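Local atomic coordinates of D-xylonate dehydratase (Caulobacter crescentus, PDB entry 5OYN), a protein that catalyses the dehydration of D-xylonate to 2-dehydro-3-deoxy-D-arabinonate in D-xylose degradation, and also dehydrates D-gluconate, using a [2Fe-2S] cluster and magnesium. Residues A[117-122]-A[145-150]; A[296-301]-A[576-581]; A[340-345]-A[349-354]; A[355-360]-A[364-369]. One frame throughout, in Å; residues are numbered along the deposited sequence.

Contact 1: A[117-122]-A[145-150]; sequences LGLVET and IMAATT
Met146 O is gripped by two groups of its own helix, one of them from Thr150, the residue whose CB meets Val120 CG1 across the contact. The backbone N of Thr150 bonds to Met146 O at 3.2 Å. Thr149 OG1 reaches the same Met146 O at 3.3 Å, tilted 31° from the carbonyl plane. The hydroxyl of Thr150 has its strongest partner in Tyr116 OH, on helix 109-125, one turn before Val120. No hydrogen bond joins the two segments directly; apolar atoms carry the contact. Ala147 is the small residue in the middle. Its CB lies 3.5 Å from Leu119 CB. With CG anti to the backbone N (chi1 -169°), Leu119 lays CG and CD2 beside the same methyl. Val120 CG1 also meets Ala147, 3.6 Å from Ala147 CA and equally near Ala147 CB. The same Val120 CG1 touches Thr150 CB more loosely, at 4.2 Å. The axes of 117-122 and 145-150 approach to 8.4 Å and cross at -36°. Helices 109-125 and 141-151 are the connections of successive beta-alpha-beta crossovers, from strand 90-95 to 130-135 and from 130-135 to 155-159, in the parallel four-stranded sheet. They pack side by side, and Val120 and Ala147 have the nearest CA atoms of these segments. All four touching residues are buried. Leu119 also touches Phe94 of strand 90-95. Val120 also packs on Pro564 of the second subunit, and Glu121 makes a salt bridge with Arg104 of that subunit.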
loop_
_atom_site.group_PDB
_atom_site.type_symbol
_atom_site.label_atom_id
_atom_site.label_comp_id
_atom_site.label_asym_id
_atom_site.label_seq_id
_atom_site.Cartn_x
_atom_site.Cartn_y
_atom_site.Cartn_z
ATOM N N LEU A 117 -24.460 3.604 14.246
ATOM C CA LEU A 117 -25.316 4.406 13.377
ATOM C C LEU A 117 -24.745 4.488 11.980
ATOM O O LEU A 117 -25.439 4.221 10.995
ATOM C CB LEU A 117 -25.481 5.815 13.948
ATOM C CG LEU A 117 -26.245 5.907 15.270
ATOM C CD1 LEU A 117 -26.025 7.247 15.972
ATOM C CD2 LEU A 117 -27.721 5.635 15.019
ATOM N N GLY A 118 -23.466 4.856 11.884
ATOM C CA GLY A 118 -22.848 5.057 10.588
ATOM C C GLY A 118 -22.704 3.781 9.794
ATOM O O GLY A 118 -22.776 3.805 8.562
ATOM N N LEU A 119 -22.513 2.646 10.466
ATOM C CA LEU A 119 -22.390 1.417 9.694
ATOM C C LEU A 119 -23.723 1.033 9.050
ATOM O O LEU A 119 -23.745 0.635 7.874
ATOM C CB LEU A 119 -21.840 0.290 10.560
ATOM C CG LEU A 119 -21.425 -0.972 9.794
ATOM C CD1 LEU A 119 -20.664 -0.671 8.512
ATOM C CD2 LEU A 119 -20.590 -1.865 10.677
ATOM N N VAL A 120 -24.850 1.184 9.775
ATOM C CA VAL A 120 -26.145 0.827 9.182
ATOM C C VAL A 120 -26.463 1.743 8.000
ATOM O O VAL A 120 -26.926 1.276 6.953
ATOM C CB VAL A 120 -27.299 0.817 10.222
ATOM C CG1 VAL A 120 -26.901 0.135 11.526
ATOM C CG2 VAL A 120 -27.891 2.207 10.481
ATOM N N GLU A 121 -26.198 3.049 8.130
ATOM C CA GLU A 121 -26.394 3.954 7.000
ATOM C C GLU A 121 -25.656 3.448 5.761
ATOM O O GLU A 121 -26.235 3.353 4.677
ATOM C CB GLU A 121 -25.929 5.368 7.357
ATOM C CG GLU A 121 -26.914 6.222 8.177
ATOM C CD GLU A 121 -28.395 5.918 7.910
ATOM O OE1 GLU A 121 -28.949 5.044 8.617
ATOM O OE2 GLU A 121 -29.014 6.569 7.031
ATOM N N THR A 122 -24.377 3.093 5.921
ATOM C CA THR A 122 -23.569 2.590 4.811
ATOM C C THR A 122 -24.099 1.257 4.291
ATOM O O THR A 122 -24.325 1.097 3.087
ATOM C CB THR A 122 -22.107 2.453 5.261
ATOM O OG1 THR A 122 -21.632 3.713 5.747
ATOM C CG2 THR A 122 -21.211 1.969 4.126
ATOM N N ILE A 145 -21.366 -6.036 14.841
ATOM C CA ILE A 145 -22.457 -7.006 14.827
ATOM C C ILE A 145 -23.806 -6.318 15.009
ATOM O O ILE A 145 -24.767 -6.607 14.282
ATOM C CB ILE A 145 -22.215 -8.087 15.889
ATOM C CG1 ILE A 145 -20.901 -8.804 15.558
ATOM C CG2 ILE A 145 -23.399 -9.031 15.943
ATOM C CD1 ILE A 145 -20.525 -9.863 16.530
ATOM N N MET A 146 -23.896 -5.381 15.953
ATOM C CA MET A 146 -25.129 -4.612 16.116
ATOM C C MET A 146 -25.601 -4.022 14.788
ATOM O O MET A 146 -26.764 -4.177 14.400
ATOM C CB MET A 146 -24.922 -3.507 17.149
ATOM C CG MET A 146 -24.924 -4.019 18.570
ATOM S SD MET A 146 -24.205 -2.858 19.747
ATOM C CE MET A 146 -24.959 -1.307 19.257
ATOM N N ALA A 147 -24.697 -3.370 14.058
ATOM C CA ALA A 147 -25.084 -2.709 12.818
ATOM C C ALA A 147 -25.475 -3.716 11.749
ATOM O O ALA A 147 -26.450 -3.506 11.016
ATOM C CB ALA A 147 -23.943 -1.820 12.325
ATOM N N ALA A 148 -24.723 -4.808 11.627
ATOM C CA ALA A 148 -25.058 -5.785 10.600
ATOM C C ALA A 148 -26.429 -6.412 10.843
ATOM O O ALA A 148 -27.128 -6.737 9.879
ATOM C CB ALA A 148 -23.980 -6.867 10.514
ATOM N N THR A 149 -26.841 -6.593 12.110
ATOM C CA THR A 149 -28.119 -7.268 12.310
ATOM C C THR A 149 -29.292 -6.325 12.066
ATOM O O THR A 149 -30.289 -6.732 11.459
ATOM C CB THR A 149 -28.223 -7.899 13.705
ATOM O OG1 THR A 149 -28.565 -6.902 14.665
ATOM C CG2 THR A 149 -26.939 -8.548 14.112
ATOM N N THR A 150 -29.194 -5.069 12.519
ATOM C CA THR A 150 -30.228 -4.084 12.212
ATOM C C THR A 150 -30.541 -4.074 10.726
ATOM O O THR A 150 -31.707 -4.068 10.319
ATOM C CB THR A 150 -29.797 -2.688 12.662
ATOM O OG1 THR A 150 -29.707 -2.638 14.091
ATOM C CG2 THR A 150 -30.797 -1.652 12.198
#

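Contact 2: A[296-301]-A[576-581]; sequences MARHAG and LDTGGV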
loop_
_atom_site.group_PDB
_atom_site.type_symbol
_atom_site.label_atom_id
_atom_site.label_comp_id
_atom_site.label_asym_id
_atom_site.label_seq_id
_atom_site.Cartn_x
_atom_site.Cartn_y
_atom_site.Cartn_z
ATOM N N MET A 296 -26.234 -6.537 21.747
ATOM C CA MET A 296 -26.370 -7.275 20.497
ATOM C C MET A 296 -27.662 -8.083 20.471
ATOM O O MET A 296 -28.353 -8.125 19.443
ATOM C CB MET A 296 -25.154 -8.176 20.293
ATOM C CG MET A 296 -23.847 -7.403 20.272
ATOM S SD MET A 296 -22.420 -8.447 20.609
ATOM C CE MET A 296 -22.609 -9.540 19.236
ATOM N N ALA A 297 -28.003 -8.725 21.598
ATOM C CA ALA A 297 -29.256 -9.470 21.722
ATOM C C ALA A 297 -30.448 -8.588 21.392
ATOM O O ALA A 297 -31.236 -8.895 20.489
ATOM C CB ALA A 297 -29.384 -10.041 23.132
ATOM N N ARG A 298 -30.573 -7.470 22.107
ATOM C CA ARG A 298 -31.671 -6.544 21.864
ATOM C C ARG A 298 -31.776 -6.170 20.392
ATOM O O ARG A 298 -32.854 -6.262 19.797
ATOM C CB ARG A 298 -31.501 -5.302 22.730
ATOM C CG ARG A 298 -31.625 -5.594 24.205
ATOM C CD ARG A 298 -31.952 -4.331 24.978
ATOM N NE ARG A 298 -33.251 -3.786 24.594
ATOM C CZ ARG A 298 -33.685 -2.578 24.939
ATOM N NH1 ARG A 298 -32.923 -1.775 25.681
ATOM N NH2 ARG A 298 -34.883 -2.172 24.539
ATOM N N HIS A 299 -30.657 -5.785 19.771
ATOM C CA HIS A 299 -30.702 -5.367 18.371
ATOM C C HIS A 299 -31.086 -6.501 17.436
ATOM O O HIS A 299 -31.486 -6.236 16.297
ATOM C CB HIS A 299 -29.362 -4.771 17.936
ATOM C CG HIS A 299 -29.283 -3.289 18.109
ATOM N ND1 HIS A 299 -28.607 -2.698 19.156
ATOM C CD2 HIS A 299 -29.806 -2.276 17.377
ATOM C CE1 HIS A 299 -28.714 -1.383 19.060
ATOM N NE2 HIS A 299 -29.432 -1.100 17.986
ATOM N N ALA A 300 -30.971 -7.751 17.875
ATOM C CA ALA A 300 -31.520 -8.875 17.134
ATOM C C ALA A 300 -32.861 -9.348 17.709
ATOM O O ALA A 300 -33.289 -10.480 17.438
ATOM C CB ALA A 300 -30.508 -10.018 17.099
ATOM N N GLY A 301 -33.532 -8.503 18.490
ATOM C CA GLY A 301 -34.850 -8.835 19.008
ATOM C C GLY A 301 -34.871 -10.029 19.938
ATOM O O GLY A 301 -35.803 -10.841 19.885
ATOM N N LEU A 576 -26.605 0.188 31.338
ATOM C CA LEU A 576 -25.901 -1.048 31.001
ATOM C C LEU A 576 -26.683 -2.296 31.384
ATOM O O LEU A 576 -26.357 -3.387 30.895
ATOM C CB LEU A 576 -24.511 -1.071 31.653
ATOM C CG LEU A 576 -23.693 0.211 31.442
ATOM C CD1 LEU A 576 -22.492 0.264 32.372
ATOM C CD2 LEU A 576 -23.270 0.381 29.945
ATOM N N ASP A 577 -27.696 -2.160 32.244
ATOM C CA ASP A 577 -28.665 -3.231 32.449
ATOM C C ASP A 577 -29.137 -3.788 31.106
ATOM O O ASP A 577 -29.141 -5.004 30.891
ATOM C CB ASP A 577 -29.848 -2.716 33.310
ATOM C CG ASP A 577 -30.786 -1.716 32.557
ATOM O OD1 ASP A 577 -30.830 -0.514 32.925
ATOM O OD2 ASP A 577 -31.509 -2.131 31.616
ATOM N N THR A 578 -29.522 -2.901 30.185
ATOM C CA THR A 578 -29.981 -3.269 28.851
ATOM C C THR A 578 -28.990 -2.836 27.774
ATOM O O THR A 578 -29.387 -2.523 26.648
ATOM C CB THR A 578 -31.365 -2.681 28.555
ATOM O OG1 THR A 578 -31.479 -1.371 29.140
ATOM C CG2 THR A 578 -32.487 -3.613 29.077
ATOM N N GLY A 579 -27.704 -2.786 28.126
ATOM C CA GLY A 579 -26.641 -2.706 27.145
ATOM C C GLY A 579 -26.272 -1.324 26.659
ATOM O O GLY A 579 -25.717 -1.207 25.562
ATOM N N GLY A 580 -26.555 -0.278 27.440
ATOM C CA GLY A 580 -26.281 1.093 27.047
ATOM C C GLY A 580 -26.512 1.363 25.573
ATOM O O GLY A 580 -25.631 1.894 24.879
ATOM N N VAL A 581 -27.685 0.955 25.084
ATOM C CA VAL A 581 -28.025 1.069 23.677
ATOM C C VAL A 581 -28.768 2.376 23.446
ATOM O O VAL A 581 -29.324 2.978 24.372
ATOM C CB VAL A 581 -28.873 -0.127 23.199
ATOM C CG1 VAL A 581 -28.241 -1.437 23.624
ATOM C CG2 VAL A 581 -30.288 -0.013 23.736
#
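Arg298 lays its side chain across Thr578 and Val581. Arg298 NH1 comes within 3.4 Å of Thr578 CB and 3.7 Å of Val581 CG2, in both cases obliquely to the guanidinium. Arg298 CD sits 3.6 Å from Thr578 O, and that oxygen lies at the guanidinium edge, in its plane. The arginine chain bends at chi3 (64°), which turns the guanidinium across these two residues. His299 adds a looser touch, with its CE1 4.3 Å from Val581 CB. No hydrogen bond crosses between the segments. The next shell fixes the groups. Arg298 NH2 forms a salt bridge with Glu583, just beyond Val581. Thr578 OG1 bonds to Asp577 OD2 at 2.6 Å, meeting it from above the carboxylate plane, and is also hydrogen-bonded to Ser574 OG. Replacing Thr578 by alanine would probably leave Asp577 OD2 and Ser574 OG without this hydroxyl and take the CG2 methyl from beside the arginine. Further out, Gly579 and Gly580 turn the chain with positive phi before Val581. Past His299 the helix ends in a Schellman motif with Gly301 as its C-prime residue. Thus the end of helix 289-299 meets the loop between helices 564-572 and 583-586, joining N-terminal and C-terminal family regions. Arg298 NH1 and Asp577 OD2 stay 6.1 Å apart, so any attraction between them is probably weak. The arginine charge is probably balanced at least in part by Glu583, while Thr578 and Val581 offer van der Waals cover to its chain and guanidinium.

Contact 3: A[340-345]-A[349-354]; sequences AVLWEL and GRLHGD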
loop_
_atom_site.group_PDB
_atom_site.type_symbol
_atom_site.label_atom_id
_atom_site.label_comp_id
_atom_site.label_asym_id
_atom_site.label_seq_id
_atom_site.Cartn_x
_atom_site.Cartn_y
_atom_site.Cartn_z
ATOM N N ALA A 340 -11.549 -24.930 21.648
ATOM C CA ALA A 340 -11.200 -25.876 22.705
ATOM C C ALA A 340 -12.023 -25.619 23.964
ATOM O O ALA A 340 -12.441 -26.561 24.645
ATOM C CB ALA A 340 -9.697 -25.821 23.002
ATOM N N VAL A 341 -12.285 -24.351 24.275
ATOM C CA VAL A 341 -13.092 -24.028 25.442
ATOM C C VAL A 341 -14.532 -24.463 25.211
ATOM O O VAL A 341 -15.154 -25.100 26.071
ATOM C CB VAL A 341 -12.989 -22.524 25.756
ATOM C CG1 VAL A 341 -13.676 -22.204 27.066
ATOM C CG2 VAL A 341 -11.517 -22.080 25.791
ATOM N N LEU A 342 -15.066 -24.153 24.026
ATOM C CA LEU A 342 -16.423 -24.558 23.679
ATOM C C LEU A 342 -16.576 -26.075 23.712
ATOM O O LEU A 342 -17.636 -26.590 24.081
ATOM C CB LEU A 342 -16.793 -24.003 22.300
ATOM C CG LEU A 342 -17.031 -22.492 22.311
ATOM C CD1 LEU A 342 -17.236 -21.966 20.918
ATOM C CD2 LEU A 342 -18.206 -22.095 23.225
ATOM N N TRP A 343 -15.532 -26.806 23.318
ATOM C CA TRP A 343 -15.605 -28.261 23.331
ATOM C C TRP A 343 -15.814 -28.770 24.745
ATOM O O TRP A 343 -16.719 -29.572 25.005
ATOM C CB TRP A 343 -14.328 -28.834 22.731
ATOM C CG TRP A 343 -14.259 -30.332 22.642
ATOM C CD1 TRP A 343 -14.571 -31.109 21.558
ATOM C CD2 TRP A 343 -13.795 -31.230 23.657
ATOM N NE1 TRP A 343 -14.341 -32.436 21.845
ATOM C CE2 TRP A 343 -13.867 -32.535 23.129
ATOM C CE3 TRP A 343 -13.340 -31.059 24.968
ATOM C CZ2 TRP A 343 -13.500 -33.660 23.866
ATOM C CZ3 TRP A 343 -12.981 -32.177 25.696
ATOM C CH2 TRP A 343 -13.059 -33.459 25.141
ATOM N N GLU A 344 -14.965 -28.308 25.667
ATOM C CA GLU A 344 -15.108 -28.593 27.088
ATOM C C GLU A 344 -16.554 -28.408 27.533
ATOM O O GLU A 344 -17.154 -29.312 28.121
ATOM C CB GLU A 344 -14.158 -27.675 27.868
ATOM C CG GLU A 344 -13.526 -28.249 29.114
ATOM C CD GLU A 344 -12.674 -29.492 28.877
ATOM O OE1 GLU A 344 -11.924 -29.548 27.885
ATOM O OE2 GLU A 344 -12.753 -30.424 29.712
ATOM N N LEU A 345 -17.144 -27.256 27.209
ATOM C CA LEU A 345 -18.520 -26.985 27.614
ATOM C C LEU A 345 -19.492 -27.956 26.951
ATOM O O LEU A 345 -20.340 -28.562 27.623
ATOM C CB LEU A 345 -18.888 -25.538 27.283
ATOM C CG LEU A 345 -18.307 -24.502 28.244
ATOM C CD1 LEU A 345 -18.333 -23.122 27.622
ATOM C CD2 LEU A 345 -19.035 -24.514 29.599
ATOM N N GLY A 349 -22.831 -30.682 28.362
ATOM C CA GLY A 349 -24.198 -30.291 28.082
ATOM C C GLY A 349 -24.547 -28.849 28.383
ATOM O O GLY A 349 -25.736 -28.507 28.403
ATOM N N ARG A 350 -23.551 -27.982 28.604
ATOM C CA ARG A 350 -23.800 -26.556 28.794
ATOM C C ARG A 350 -23.863 -25.761 27.483
ATOM O O ARG A 350 -23.940 -24.530 27.529
ATOM C CB ARG A 350 -22.740 -25.949 29.703
ATOM C CG ARG A 350 -22.351 -26.833 30.853
ATOM C CD ARG A 350 -23.405 -26.818 31.943
ATOM N NE ARG A 350 -23.938 -25.486 32.237
ATOM C CZ ARG A 350 -23.786 -24.871 33.412
ATOM N NH1 ARG A 350 -23.094 -25.458 34.389
ATOM N NH2 ARG A 350 -24.316 -23.662 33.609
ATOM N N LEU A 351 -23.852 -26.420 26.326
ATOM C CA LEU A 351 -23.946 -25.739 25.039
ATOM C C LEU A 351 -25.125 -26.276 24.241
ATOM O O LEU A 351 -25.353 -27.489 24.203
ATOM C CB LEU A 351 -22.675 -25.933 24.195
ATOM C CG LEU A 351 -21.487 -24.997 24.350
ATOM C CD1 LEU A 351 -20.625 -25.079 23.098
ATOM C CD2 LEU A 351 -21.941 -23.576 24.634
ATOM N N HIS A 352 -25.850 -25.379 23.576
ATOM C CA HIS A 352 -26.778 -25.791 22.527
ATOM C C HIS A 352 -25.963 -26.109 21.278
ATOM O O HIS A 352 -25.630 -25.218 20.489
ATOM C CB HIS A 352 -27.810 -24.707 22.251
ATOM C CG HIS A 352 -28.522 -24.229 23.470
ATOM N ND1 HIS A 352 -29.296 -25.059 24.254
ATOM C CD2 HIS A 352 -28.588 -23.003 24.039
ATOM C CE1 HIS A 352 -29.803 -24.365 25.256
ATOM N NE2 HIS A 352 -29.391 -23.114 25.148
ATOM N N GLY A 353 -25.637 -27.386 21.096
ATOM C CA GLY A 353 -24.778 -27.808 20.006
ATOM C C GLY A 353 -25.421 -27.781 18.634
ATOM O O GLY A 353 -24.704 -27.928 17.638
ATOM N N ASP A 354 -26.736 -27.577 18.546
ATOM C CA ASP A 354 -27.438 -27.706 17.274
ATOM C C ASP A 354 -27.761 -26.370 16.626
ATOM O O ASP A 354 -28.590 -26.327 15.714
ATOM C CB ASP A 354 -28.727 -28.507 17.449
ATOM C CG ASP A 354 -28.540 -29.975 17.136
ATOM O OD1 ASP A 354 -27.479 -30.332 16.569
ATOM O OD2 ASP A 354 -29.454 -30.769 17.460
#
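Just past the end of its helix the chain folds back, with Leu345 CA and Arg350 CA 5.4 Å apart and a weak hydrogen bond of 3.4 Å from Arg350 N to Leu345 O. Gly349, with positive phi, makes the bend. Leu351 then points back at the helix and packs against both Leu342 and Leu345. Its CG lies 4.0 Å from Leu345 CB. Its CD1 reaches one turn further back, 3.8 Å from Leu342 CD2 and 3.5 Å from the backbone oxygen Leu342 O. The side chains of Leu342 and Leu351 cross at about a right angle, with Leu351 CD1 set against Leu342 CD2 and CB. Leu345 CD2 leans the other way, onto Arg350 CB at 4.0 Å. The arginine chain bends at chi2 (-77°) and again at chi3. This leads its charged end off the helix to a salt bridge with Asp314. Leu342 and Leu351 both also touch Leu367 of helix 363-367, and Leu342 touches Leu279 of helix 270-282. The arrangement is that of a helix followed by a glycine in left-handed conformation, where the chain turns back, covers the last turns and joins a small leucine core among three helices.

Contact 4: A[355-360]-A[364-369]; sequences VLTVTG and SENLQG
Hydrogen bonds carry this contact, and the Asn366 amide makes both of those that cross it. Asn366 ND2 donates to Thr357 OG1 at 2.8 Å, with an N-H...O angle of 155° and the hydroxyl oxygen in the amide plane. Thr359 OG1 donates to Asn366 OD1, also at 2.8 Å, in the carbonyl plane and on a lone pair. The two threonines thus hold the amide at both its ends and fix its rotation. With CG anti to the carbonyl carbon (chi1 -69°), the Asn366 amide extends toward the turn, and its side chain and those of the two threonines approach from opposite directions. A leucine in place of Asn366 would probably leave both threonine hydroxyls without their amide mate and the turn less firmly tied to the helix.

Bonds within the turn set these hydroxyls in place. Thr357 OG1 accepts from Thr359 N at 3.2 Å, an ST turn. Gly360 N bonds to Thr357 O at 2.8 Å, closing a type I beta turn. The backbone of Lys361 adds two bonds, its O to Thr357 OG1 and its N to Thr359 OG1.

Van der Waals contact is slight. Thr357 CG2 lies 3.4 Å from Asn366 ND2, and Thr359 CG2 lies 3.7 Å from the same ND2.

The turn comes just before helix 363-367, and Asn366 reaches back to it from that short helix. Leu367 packs on helix 337-347, while Val355, at the start of 355-360, touches helix 270-282. Val358 is tied to Gly227 by backbone bonds, next to helix 215-225.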
loop_
_atom_site.group_PDB
_atom_site.type_symbol
_atom_site.label_atom_id
_atom_site.label_comp_id
_atom_site.label_asym_id
_atom_site.label_seq_id
_atom_site.Cartn_x
_atom_site.Cartn_y
_atom_site.Cartn_z
ATOM N N VAL A 355 -27.130 -25.294 17.055
ATOM C CA VAL A 355 -27.359 -23.992 16.433
ATOM C C VAL A 355 -26.610 -23.912 15.105
ATOM O O VAL A 355 -25.580 -24.564 14.901
ATOM C CB VAL A 355 -26.930 -22.864 17.392
ATOM C CG1 VAL A 355 -27.985 -22.666 18.476
ATOM C CG2 VAL A 355 -25.592 -23.181 18.024
ATOM N N LEU A 356 -27.129 -23.109 14.184
ATOM C CA LEU A 356 -26.450 -22.897 12.913
ATOM C C LEU A 356 -25.373 -21.812 13.059
ATOM O O LEU A 356 -25.551 -20.838 13.800
ATOM C CB LEU A 356 -27.473 -22.523 11.834
ATOM C CG LEU A 356 -26.961 -21.901 10.520
ATOM C CD1 LEU A 356 -26.246 -22.928 9.601
ATOM C CD2 LEU A 356 -28.086 -21.170 9.768
ATOM N N THR A 357 -24.235 -22.004 12.371
ATOM C CA THR A 357 -23.100 -21.081 12.393
ATOM C C THR A 357 -22.727 -20.669 10.971
ATOM O O THR A 357 -23.097 -21.334 9.998
ATOM C CB THR A 357 -21.868 -21.708 13.091
ATOM O OG1 THR A 357 -21.183 -22.597 12.197
ATOM C CG2 THR A 357 -22.284 -22.483 14.344
ATOM N N VAL A 358 -21.970 -19.575 10.836
ATOM C CA VAL A 358 -21.565 -19.133 9.501
ATOM C C VAL A 358 -20.687 -20.149 8.789
ATOM O O VAL A 358 -20.466 -20.015 7.590
ATOM C CB VAL A 358 -20.833 -17.777 9.518
ATOM C CG1 VAL A 358 -21.778 -16.655 9.913
ATOM C CG2 VAL A 358 -19.604 -17.839 10.422
ATOM N N THR A 359 -20.182 -21.168 9.485
ATOM C CA THR A 359 -19.499 -22.236 8.767
ATOM C C THR A 359 -20.447 -23.074 7.925
ATOM O O THR A 359 -19.976 -23.853 7.090
ATOM C CB THR A 359 -18.767 -23.164 9.736
ATOM O OG1 THR A 359 -19.731 -23.961 10.433
ATOM C CG2 THR A 359 -17.967 -22.374 10.747
ATOM N N GLY A 360 -21.761 -22.947 8.125
ATOM C CA GLY A 360 -22.723 -23.796 7.447
ATOM C C GLY A 360 -22.932 -25.151 8.087
ATOM O O GLY A 360 -23.716 -25.955 7.568
ATOM N N SER A 364 -21.987 -27.908 17.381
ATOM C CA SER A 364 -21.457 -29.229 17.709
ATOM C C SER A 364 -20.616 -29.799 16.573
ATOM O O SER A 364 -19.532 -30.345 16.807
ATOM C CB SER A 364 -22.594 -30.195 18.046
ATOM O OG SER A 364 -22.172 -31.537 17.833
ATOM N N GLU A 365 -21.110 -29.704 15.335
ATOM C CA GLU A 365 -20.347 -30.220 14.205
ATOM C C GLU A 365 -19.003 -29.507 14.089
ATOM O O GLU A 365 -17.979 -30.147 13.816
ATOM C CB GLU A 365 -21.158 -30.084 12.912
ATOM C CG GLU A 365 -22.192 -31.199 12.693
ATOM C CD GLU A 365 -23.174 -30.911 11.542
ATOM O OE1 GLU A 365 -23.558 -29.736 11.327
ATOM O OE2 GLU A 365 -23.579 -31.876 10.854
ATOM N N ASN A 366 -18.985 -28.187 14.337
ATOM C CA ASN A 366 -17.736 -27.422 14.286
ATOM C C ASN A 366 -16.747 -27.908 15.332
ATOM O O ASN A 366 -15.532 -27.911 15.097
ATOM C CB ASN A 366 -18.008 -25.928 14.505
ATOM C CG ASN A 366 -18.745 -25.301 13.358
ATOM O OD1 ASN A 366 -18.721 -25.827 12.248
ATOM N ND2 ASN A 366 -19.429 -24.184 13.615
ATOM N N LEU A 367 -17.253 -28.321 16.494
ATOM C CA LEU A 367 -16.424 -28.570 17.664
ATOM C C LEU A 367 -15.818 -29.964 17.700
ATOM O O LEU A 367 -14.981 -30.227 18.568
ATOM C CB LEU A 367 -17.247 -28.334 18.926
ATOM C CG LEU A 367 -17.481 -26.850 19.143
ATOM C CD1 LEU A 367 -18.337 -26.576 20.346
ATOM C CD2 LEU A 367 -16.146 -26.201 19.298
ATOM N N GLN A 368 -16.206 -30.854 16.794
ATOM C CA GLN A 368 -15.635 -32.194 16.797
ATOM C C GLN A 368 -14.137 -32.124 16.546
ATOM O O GLN A 368 -13.686 -31.522 15.566
ATOM C CB GLN A 368 -16.314 -33.071 15.748
ATOM C CG GLN A 368 -17.791 -33.314 16.050
ATOM C CD GLN A 368 -18.028 -33.721 17.504
ATOM O OE1 GLN A 368 -18.741 -33.028 18.254
ATOM N NE2 GLN A 368 -17.413 -34.840 17.917
ATOM N N GLY A 369 -13.365 -32.719 17.454
ATOM C CA GLY A 369 -11.927 -32.735 17.341
ATOM C C GLY A 369 -11.229 -31.634 18.099
ATOM O O GLY A 369 -10.000 -31.672 18.216
#

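From the N terminus, contact 1 comes first, closing the loop round strand 130-135 and packing together two helices that connect strands of the parallel sheet. Contact 2 opens later, at 296-301, and closes only at 576-581, so it joins the two family regions across a long excursion. Contacts 3 and 4 are nested inside that excursion and follow each other in series, each bridging a very short gap. They adjoin through Gly353 with Ser364 and through the leucines packed on Leu367, linking helices 337-347 and 363-367. Contacts 1 and 2 also touch, where Met146 and Thr150 meet His299. The two pairs stay apart, with nearest atoms at least about 10 Å away. No contacts cross.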